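Local coordinates for small archaeal modifier protein 1 (Haloferax volcanii DS2, PDB 4HRO), which serves as a ubiquitin-like modifier joined through its C-terminus to lysines of target proteins and as a sulfur carrier in molybdenum cofactor biosynthesis, at residues Leu63-Ala68 / Gly78-Leu83; Met4-Phe9 / Asp33-Leu38. One frame throughout, in Å; residues are numbered along the deposited sequence. Where two conformers were deposited one is given.

Both contacts build on the mixed beta-grasp sheet, and they meet through its neighbouring strands 2-8 and 80-84, where the backbone of Leu81 bonds to Glu5 and Lys7. Contact 1 joins strand to strand: residues 63-68 pair antiparallel with 78-83 toward the margin of the protein, using backbone bonds, a salt bridge and a water, while Glu80 at its rim binds a calcium ion. Contact 2 lies close to the centre of the chain, where segment 4-9 packs against helix 31-41 almost wholly through apolar side chains, with one weak indole bond. Leu81 belongs to both settings, since its side chain faces Arg64 in the first and touches Met4, Trp6 and Ala34 of the second.

Contact 1. Residues Leu63-Ala68 / Gly78-Leu83. With CA (calcium ion), chain C.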
loop_
_atom_site.group_PDB
_atom_site.type_symbol
_atom_site.label_atom_id
_atom_site.label_comp_id
_atom_site.label_asym_id
_atom_site.label_seq_id
_atom_site.Cartn_x
_atom_site.Cartn_y
_atom_site.Cartn_z
ATOM N N LEU A 63 -2.834 -6.861 1.105
ATOM C CA LEU A 63 -2.175 -8.127 1.378
ATOM C C LEU A 63 -0.707 -7.917 1.655
ATOM O O LEU A 63 -0.058 -7.043 1.056
ATOM C CB LEU A 63 -2.307 -9.102 0.213
ATOM C CG LEU A 63 -3.686 -9.395 -0.338
ATOM C CD1 LEU A 63 -3.575 -10.492 -1.392
ATOM C CD2 LEU A 63 -4.673 -9.777 0.719
ATOM N N ARG A 64 -0.176 -8.749 2.545
ATOM C CA ARG A 64 1.250 -8.845 2.796
ATOM C C ARG A 64 1.651 -10.293 2.529
ATOM O O ARG A 64 1.151 -11.219 3.190
ATOM C CB ARG A 64 1.579 -8.481 4.247
ATOM C CG ARG A 64 3.032 -8.671 4.579
ATOM C CD ARG A 64 3.335 -8.455 6.028
ATOM N NE ARG A 64 4.776 -8.549 6.227
ATOM C CZ ARG A 64 5.370 -9.090 7.288
ATOM N NH1 ARG A 64 4.673 -9.599 8.307
ATOM N NH2 ARG A 64 6.697 -9.113 7.328
ATOM N N ASN A 65 2.531 -10.516 1.557
ATOM C CA ASN A 65 2.993 -11.846 1.198
ATOM C C ASN A 65 1.818 -12.805 1.009
ATOM O O ASN A 65 1.846 -13.947 1.465
ATOM C CB ASN A 65 4.006 -12.343 2.232
ATOM C CG ASN A 65 5.194 -11.411 2.390
ATOM O OD1 ASN A 65 5.692 -11.181 3.496
ATOM N ND2 ASN A 65 5.656 -10.874 1.292
ATOM N N GLY A 66 0.797 -12.338 0.304
ATOM C CA GLY A 66 -0.329 -13.168 -0.116
ATOM C C GLY A 66 -1.436 -13.345 0.908
ATOM O O GLY A 66 -2.413 -14.031 0.622
ATOM N N GLU A 67 -1.318 -12.749 2.089
ATOM C CA GLU A 67 -2.341 -12.883 3.137
ATOM C C GLU A 67 -2.895 -11.517 3.505
ATOM O O GLU A 67 -2.140 -10.537 3.568
ATOM C CB GLU A 67 -1.737 -13.523 4.392
ATOM C CG GLU A 67 -1.066 -14.882 4.188
ATOM C CD GLU A 67 -0.497 -15.447 5.488
ATOM O OE1 GLU A 67 0.735 -15.675 5.559
ATOM O OE2 GLU A 67 -1.277 -15.648 6.445
ATOM N N ALA A 68 -4.204 -11.435 3.743
ATOM C CA ALA A 68 -4.817 -10.192 4.194
ATOM C C ALA A 68 -4.080 -9.662 5.419
ATOM O O ALA A 68 -3.785 -10.420 6.344
ATOM C CB ALA A 68 -6.309 -10.409 4.505
ATOM N N GLY A 78 12.067 -7.180 1.625
ATOM C CA GLY A 78 11.692 -8.181 0.634
ATOM C C GLY A 78 10.200 -8.454 0.552
ATOM O O GLY A 78 9.766 -9.257 -0.271
ATOM N N ASP A 79 9.379 -7.799 1.375
ATOM C CA ASP A 79 7.948 -8.069 1.368
ATOM C C ASP A 79 7.329 -7.741 0.006
ATOM O O ASP A 79 7.756 -6.819 -0.699
ATOM C CB ASP A 79 7.204 -7.251 2.427
ATOM C CG ASP A 79 7.199 -7.870 3.800
ATOM O OD1 ASP A 79 7.648 -9.012 3.995
ATOM O OD2 ASP A 79 6.701 -7.165 4.704
ATOM N N GLU A 80 6.304 -8.514 -0.324
ATOM C CA GLU A 80 5.451 -8.338 -1.475
ATOM C C GLU A 80 4.095 -7.882 -0.958
ATOM O O GLU A 80 3.312 -8.687 -0.422
ATOM C CB GLU A 80 5.329 -9.665 -2.228
ATOM C CG GLU A 80 6.671 -10.093 -2.781
ATOM C CD GLU A 80 6.701 -11.493 -3.350
ATOM O OE1 GLU A 80 5.789 -12.297 -3.137
ATOM O OE2 GLU A 80 7.676 -11.861 -4.017
ATOM N N LEU A 81 3.823 -6.588 -1.083
ATOM C CA LEU A 81 2.575 -5.996 -0.617
ATOM C C LEU A 81 1.674 -5.801 -1.817
ATOM O O LEU A 81 2.149 -5.493 -2.909
ATOM C CB LEU A 81 2.862 -4.651 0.076
ATOM C CG LEU A 81 3.914 -4.711 1.197
ATOM C CD1 LEU A 81 4.130 -3.309 1.781
ATOM C CD2 LEU A 81 3.567 -5.716 2.273
ATOM N N ALA A 82 0.374 -5.957 -1.636
ATOM C CA ALA A 82 -0.584 -5.799 -2.736
ATOM C C ALA A 82 -1.764 -4.968 -2.282
ATOM O O ALA A 82 -2.246 -5.109 -1.145
ATOM C CB ALA A 82 -1.056 -7.148 -3.270
ATOM N N LEU A 83 -2.247 -4.120 -3.178
ATOM C CA LEU A 83 -3.350 -3.233 -2.910
ATOM C C LEU A 83 -4.397 -3.412 -3.997
ATOM O O LEU A 83 -4.165 -3.047 -5.170
ATOM C CB LEU A 83 -2.849 -1.791 -2.888
ATOM C CG LEU A 83 -3.805 -0.733 -2.351
ATOM C CD1 LEU A 83 -4.114 -0.969 -0.896
ATOM C CD2 LEU A 83 -3.230 0.660 -2.525
HETATM CA CA CA C . 6.940 -14.077 -4.493
HETATM O O HOH W 1 0.821 -9.836 -1.216
HETATM O O HOH W 2 5.478 -15.463 -3.203
#
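Arg64 sits opposite Leu81 and stretches past it to Asp79, on the antiparallel seam between strands 61-64 and 80-84 of the beta-grasp sheet. Leu63 and Ala82 form a hydrogen-bonded pair in which Leu63 N reaches Ala82 O and Ala82 N reaches Leu63 O, each at 2.9 Å.

Packing is tighter on the Arg64 and Leu81 face. There Arg64 CG lies 3.8 Å from Leu81 CD2, while Leu81 also touches Trp6 and Ala34 of the core. With CG opposite the backbone N (chi1 175°) and the chain extended as far as NE, Arg64 carries its guanidinium to the buried Asp79. NE donates to Asp79 OD2 at 2.8 Å, in the guanidinium plane but from above the carboxylate, the two planes being turned 64° apart; the bonds from NH2 are weak. Ala76 N gives OD2 a further bond.

The other face is looser and more exposed: Leu63 CB comes only to 4.2 Å from Ala82 CB. At the solvent end, Asn65 and Gly66 take the central positions of the type I' turn from Arg64 to Glu67, and both residue types suit its positive phi values. Asn65 N bonds to Glu80 O at 2.8 Å, and a water links that oxygen to Gly66 N. The carboxylate of the exposed Glu80 grips a calcium ion through both OE1 and OE2. A cationic arginine over a buried aspartate would be expected to favour the ionised carboxylate, so charge complements the backbone bonding beside the turn.

Contact 2. Residues Met4-Phe9 / Asp33-Leu38; sequences MEWKLF and DALDAL
Trp6 lays one face of its indole against Leu38, whose CD2 stands 3.9 Å from the centroid of the five-membered ring, a CH-pi contact. This is the core of the beta-grasp fold, in which helix 31-41 crosses the sheet; strand 4-8 and helix segment 33-38 run 69° apart, with their axes 9.7 Å from each other at closest approach. Leu38 can cover the ring because its CG lies opposite the backbone N (chi1 167°), and its CB also approaches Trp6 CD1 at 3.7 Å.

Leu35, one residue beyond Ala34, takes up the six-membered end of the indole: its CB is 3.8 Å from Trp6 CZ2, and its CD1 lies over the same face as Leu38, so two leucines roof the ring. Alanine suits position 34, since its small methyl lets the strand side chains come close to the helix backbone. That methyl also meets the sulfur of Met4, SD to CB 4.2 Å, brought there by a bend at chi3 of the methionine chain. At the far end Leu8 and Leu38 run past each other in opposite senses, their CD2 atoms 3.7 Å apart, and Leu8 continues to Ala13 and Ala16 of helix 10-16.

A lysine in place of Trp6 would probably strip Leu35 and Leu38 of the flat surface they cover and bring a charge into this buried layer. The indole also has a polar use: Ala34 O lies at its edge, near the ring plane, and takes a weak bond from Trp6 NE1 at 3.0 Å, bent to 139° at the hydrogen. That carbonyl oxygen simultaneously accepts Leu38 N in the regular helical bond.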
loop_
_atom_site.group_PDB
_atom_site.type_symbol
_atom_site.label_atom_id
_atom_site.label_comp_id
_atom_site.label_asym_id
_atom_site.label_seq_id
_atom_site.Cartn_x
_atom_site.Cartn_y
_atom_site.Cartn_z
ATOM N N MET A 4 10.895 -2.900 -0.045
ATOM C CA MET A 4 9.814 -3.817 -0.382
ATOM C C MET A 4 9.070 -3.240 -1.573
ATOM O O MET A 4 9.430 -2.172 -2.071
ATOM C CB MET A 4 8.915 -4.061 0.845
ATOM C CG MET A 4 8.288 -2.799 1.422
ATOM S SD MET A 4 7.677 -2.969 3.122
ATOM C CE MET A 4 9.234 -3.179 3.987
ATOM N N GLU A 5 8.020 -3.913 -2.020
ATOM C CA GLU A 5 7.369 -3.508 -3.250
ATOM C C GLU A 5 5.874 -3.723 -3.171
ATOM O O GLU A 5 5.428 -4.777 -2.696
ATOM C CB GLU A 5 7.967 -4.277 -4.421
ATOM C CG GLU A 5 7.611 -3.742 -5.788
ATOM C CD GLU A 5 8.443 -4.377 -6.876
ATOM O OE1 GLU A 5 8.866 -5.540 -6.718
ATOM O OE2 GLU A 5 8.670 -3.718 -7.901
ATOM N N TRP A 6 5.126 -2.720 -3.642
ATOM C CA TRP A 6 3.685 -2.783 -3.787
ATOM C C TRP A 6 3.326 -3.200 -5.207
ATOM O O TRP A 6 3.915 -2.701 -6.184
ATOM C CB TRP A 6 3.067 -1.404 -3.542
ATOM C CG TRP A 6 2.979 -1.022 -2.108
ATOM C CD1 TRP A 6 3.868 -0.275 -1.397
ATOM C CD2 TRP A 6 1.933 -1.373 -1.205
ATOM N NE1 TRP A 6 3.436 -0.133 -0.093
ATOM C CE2 TRP A 6 2.248 -0.804 0.047
ATOM C CE3 TRP A 6 0.763 -2.135 -1.323
ATOM C CZ2 TRP A 6 1.432 -0.968 1.166
ATOM C CZ3 TRP A 6 -0.042 -2.294 -0.213
ATOM C CH2 TRP A 6 0.295 -1.718 1.009
ATOM N N LYS A 7 2.321 -4.061 -5.318
ATOM C CA LYS A 7 1.600 -4.274 -6.559
ATOM C C LYS A 7 0.247 -3.612 -6.478
ATOM O O LYS A 7 -0.431 -3.675 -5.444
ATOM C CB LYS A 7 1.444 -5.760 -6.849
ATOM C CG LYS A 7 2.645 -6.298 -7.595
ATOM C CD LYS A 7 2.455 -7.728 -7.999
ATOM C CE LYS A 7 3.383 -8.095 -9.131
ATOM N NZ LYS A 7 3.289 -9.530 -9.421
ATOM N N LEU A 8 -0.110 -2.952 -7.579
ATOM C CA LEU A 8 -1.357 -2.210 -7.711
ATOM C C LEU A 8 -2.156 -2.767 -8.883
ATOM O O LEU A 8 -1.590 -3.284 -9.842
ATOM C CB LEU A 8 -1.059 -0.740 -8.008
ATOM C CG LEU A 8 -0.165 -0.002 -7.013
ATOM C CD1 LEU A 8 0.075 1.431 -7.517
ATOM C CD2 LEU A 8 -0.696 -0.042 -5.615
ATOM N N PHE A 9 -3.476 -2.603 -8.815
ATOM C CA PHE A 9 -4.405 -3.207 -9.759
ATOM C C PHE A 9 -5.451 -2.209 -10.196
ATOM O O PHE A 9 -5.810 -1.282 -9.457
ATOM C CB PHE A 9 -5.034 -4.465 -9.141
ATOM C CG PHE A 9 -4.009 -5.485 -8.793
ATOM C CD1 PHE A 9 -3.623 -6.427 -9.728
ATOM C CD2 PHE A 9 -3.354 -5.439 -7.589
ATOM C CE1 PHE A 9 -2.618 -7.329 -9.447
ATOM C CE2 PHE A 9 -2.342 -6.340 -7.300
ATOM C CZ PHE A 9 -1.966 -7.268 -8.228
ATOM N N ASP A 33 2.304 2.257 7.445
ATOM C CA ASP A 33 3.421 3.123 7.107
ATOM C C ASP A 33 3.908 2.854 5.678
ATOM O O ASP A 33 4.212 3.792 4.931
ATOM C CB ASP A 33 4.591 2.933 8.069
ATOM C CG ASP A 33 4.295 3.368 9.482
ATOM O OD1 ASP A 33 3.481 4.288 9.683
ATOM O OD2 ASP A 33 4.892 2.779 10.392
ATOM N N ALA A 34 3.967 1.586 5.273
ATOM C CA ALA A 34 4.359 1.253 3.896
ATOM C C ALA A 34 3.322 1.767 2.880
ATOM O O ALA A 34 3.689 2.199 1.778
ATOM C CB ALA A 34 4.562 -0.250 3.740
ATOM N N LEU A 35 2.043 1.751 3.260
ATOM C CA LEU A 35 0.998 2.300 2.410
ATOM C C LEU A 35 1.145 3.820 2.268
ATOM O O LEU A 35 0.994 4.373 1.181
ATOM C CB LEU A 35 -0.362 1.901 2.978
ATOM C CG LEU A 35 -1.586 2.385 2.221
ATOM C CD1 LEU A 35 -1.568 1.956 0.751
ATOM C CD2 LEU A 35 -2.846 1.894 2.928
ATOM N N ASP A 36 1.464 4.493 3.364
ATOM C CA ASP A 36 1.718 5.930 3.317
ATOM C C ASP A 36 2.944 6.250 2.465
ATOM O O ASP A 36 2.971 7.278 1.782
ATOM C CB ASP A 36 1.900 6.489 4.724
ATOM C CG ASP A 36 0.578 6.712 5.464
ATOM O OD1 ASP A 36 -0.516 6.585 4.850
ATOM O OD2 ASP A 36 0.656 7.018 6.676
ATOM N N ALA A 37 3.949 5.376 2.472
ATOM C CA ALA A 37 5.114 5.560 1.589
ATOM C C ALA A 37 4.705 5.434 0.117
ATOM O O ALA A 37 5.157 6.214 -0.720
ATOM C CB ALA A 37 6.220 4.573 1.944
ATOM N N LEU A 38 3.836 4.474 -0.193
ATOM C CA LEU A 38 3.310 4.332 -1.545
ATOM C C LEU A 38 2.579 5.600 -1.980
ATOM O O LEU A 38 2.771 6.102 -3.083
ATOM C CB LEU A 38 2.365 3.136 -1.605
ATOM C CG LEU A 38 1.491 3.024 -2.853
ATOM C CD1 LEU A 38 2.305 2.825 -4.122
ATOM C CD2 LEU A 38 0.512 1.883 -2.681
#